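Local coordinates for protein putative O-Methyltransferase (Corynebacterium glutamicum, PDB 3DR5) that probably transfers methyl groups from S-adenosyl-L-methionine to hydroxyl oxygens of a substrate that is not known, at residues A[84-89]-A[111-116]. Numbering follows the deposited sequence.
Sequences LTCIDP and VRFLLS
F113, on the edge strand 111-114, packs against C86 and D88 of the neighbouring segment 84-89. CB continues into CG, set anti to the backbone N (chi1 -154°), which carries the ring to C86, on the same face of the sheet. CD1 then meets C86 CB at 3.5 Å and CE1 stays beside it, while C86 O sits above one ring face, offset toward the rim. At the ring edge, CE2 meets D88 O at 3.5 Å, in the ring plane, and CZ ends against D88 CB. The sulfur of C86 views the ring obliquely, 5.3 Å from SG to the F113 centroid. Helix 91-103, which links the two strands in the beta-alpha-beta crossover of this Rossmann-like fold, packs on the ring through Q94 and A97.

The backbones run parallel: C86 N bonds to R112 O, and C86 O receives L114 N at 2.8 Å, almost straight at 176°. On the other face of the sheet, R112 lies alongside T85; its CD touches T85 OG1 at 3.3 Å, and NH1 bonds weakly to that oxygen and to Y130 OH. T85 CG2 meets L114 CD1 at 3.7 Å.

Toward D88 and S116 the pairing weakens: D88 N to L114 O and S116 N to D88 O are both weak hydrogen bonds. D88 OD2 turns instead to E90 N and H93. The pairing thus rests chiefly on backbone bonds, R112 N to L84 O included, with apolar contacts on both faces.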
loop_
_atom_site.group_PDB
_atom_site.type_symbol
_atom_site.label_atom_id
_atom_site.label_comp_id
_atom_site.label_asym_id
_atom_site.label_seq_id
_atom_site.Cartn_x
_atom_site.Cartn_y
_atom_site.Cartn_z
ATOM N N LEU A 84 -1.746 16.924 10.051
ATOM C CA LEU A 84 -0.931 16.754 8.858
ATOM C C LEU A 84 0.054 17.915 8.923
ATOM O O LEU A 84 -0.337 19.079 9.053
ATOM C CB LEU A 84 -1.754 16.859 7.561
ATOM C CG LEU A 84 -0.927 17.004 6.270
ATOM C CD1 LEU A 84 -0.140 15.724 5.980
ATOM C CD2 LEU A 84 -1.871 17.317 5.118
ATOM N N THR A 85 1.339 17.598 8.862
ATOM C CA THR A 85 2.380 18.615 8.894
ATOM C C THR A 85 2.963 18.709 7.488
ATOM O O THR A 85 3.531 17.744 6.974
ATOM C CB THR A 85 3.485 18.246 9.905
ATOM O OG1 THR A 85 2.934 18.252 11.227
ATOM C CG2 THR A 85 4.642 19.226 9.827
ATOM N N CYS A 86 2.807 19.875 6.868
ATOM C CA CYS A 86 3.316 20.117 5.524
ATOM C C CYS A 86 4.596 20.928 5.615
ATOM O O CYS A 86 4.708 21.846 6.423
ATOM C CB CYS A 86 2.289 20.883 4.692
ATOM S SG CYS A 86 0.673 20.086 4.592
ATOM N N ILE A 87 5.563 20.589 4.772
ATOM C CA ILE A 87 6.848 21.275 4.783
ATOM C C ILE A 87 7.354 21.695 3.407
ATOM O O ILE A 87 7.595 20.844 2.540
ATOM C CB ILE A 87 7.952 20.389 5.403
ATOM C CG1 ILE A 87 7.455 19.745 6.699
ATOM C CG2 ILE A 87 9.215 21.219 5.639
ATOM C CD1 ILE A 87 8.508 18.936 7.429
ATOM N N ASP A 88 7.494 23.004 3.211
ATOM C CA ASP A 88 8.042 23.554 1.978
ATOM C C ASP A 88 8.509 24.990 2.270
ATOM O O ASP A 88 7.877 25.711 3.036
ATOM C CB ASP A 88 7.019 23.551 0.830
ATOM C CG ASP A 88 7.659 23.905 -0.515
ATOM O OD1 ASP A 88 8.355 23.046 -1.092
ATOM O OD2 ASP A 88 7.487 25.051 -0.977
ATOM N N PRO A 89 9.638 25.409 1.673
ATOM C CA PRO A 89 10.198 26.756 1.868
ATOM C C PRO A 89 9.540 27.902 1.102
ATOM O O PRO A 89 9.771 29.072 1.412
ATOM C CB PRO A 89 11.659 26.585 1.458
ATOM C CG PRO A 89 11.592 25.556 0.374
ATOM C CD PRO A 89 10.543 24.564 0.868
ATOM N N VAL A 111 -4.258 20.778 10.257
ATOM C CA VAL A 111 -3.056 20.983 9.461
ATOM C C VAL A 111 -2.057 21.951 10.092
ATOM O O VAL A 111 -2.426 22.840 10.856
ATOM C CB VAL A 111 -3.412 21.501 8.050
ATOM C CG1 VAL A 111 -2.149 21.895 7.301
ATOM C CG2 VAL A 111 -4.164 20.424 7.265
ATOM N N ARG A 112 -0.789 21.767 9.746
ATOM C CA ARG A 112 0.281 22.602 10.245
ATOM C C ARG A 112 1.277 22.788 9.101
ATOM O O ARG A 112 1.767 21.804 8.533
ATOM C CB ARG A 112 0.934 21.887 11.435
ATOM C CG ARG A 112 2.231 22.472 11.919
ATOM C CD ARG A 112 3.148 21.343 12.367
ATOM N NE ARG A 112 3.697 21.569 13.699
ATOM C CZ ARG A 112 4.454 20.693 14.352
ATOM N NH1 ARG A 112 4.763 19.522 13.802
ATOM N NH2 ARG A 112 4.906 20.996 15.558
ATOM N N PHE A 113 1.584 24.035 8.755
ATOM C CA PHE A 113 2.533 24.272 7.677
ATOM C C PHE A 113 3.844 24.858 8.196
ATOM O O PHE A 113 3.859 25.869 8.902
ATOM C CB PHE A 113 1.940 25.201 6.611
ATOM C CG PHE A 113 2.553 25.015 5.239
ATOM C CD1 PHE A 113 1.846 24.364 4.227
ATOM C CD2 PHE A 113 3.850 25.442 4.978
ATOM C CE1 PHE A 113 2.431 24.134 2.975
ATOM C CE2 PHE A 113 4.443 25.223 3.735
ATOM C CZ PHE A 113 3.733 24.566 2.729
ATOM N N LEU A 114 4.950 24.213 7.855
ATOM C CA LEU A 114 6.257 24.701 8.275
ATOM C C LEU A 114 6.993 25.252 7.042
ATOM O O LEU A 114 7.471 24.490 6.191
ATOM C CB LEU A 114 7.084 23.574 8.926
ATOM C CG LEU A 114 6.401 22.748 10.026
ATOM C CD1 LEU A 114 7.358 21.691 10.559
ATOM C CD2 LEU A 114 5.950 23.667 11.152
ATOM N N LEU A 115 7.062 26.581 6.956
ATOM C CA LEU A 115 7.737 27.280 5.861
ATOM C C LEU A 115 9.245 27.098 6.050
ATOM O O LEU A 115 9.932 27.990 6.562
ATOM C CB LEU A 115 7.426 28.779 5.907
ATOM C CG LEU A 115 6.691 29.503 4.779
ATOM C CD1 LEU A 115 7.175 30.961 4.775
ATOM C CD2 LEU A 115 6.967 28.857 3.416
ATOM N N SER A 116 9.768 25.958 5.616
ATOM C CA SER A 116 11.187 25.661 5.788
ATOM C C SER A 116 11.686 24.673 4.747
ATOM O O SER A 116 10.892 24.078 4.005
ATOM C CB SER A 116 11.435 25.028 7.151
ATOM O OG SER A 116 10.289 25.077 7.993
#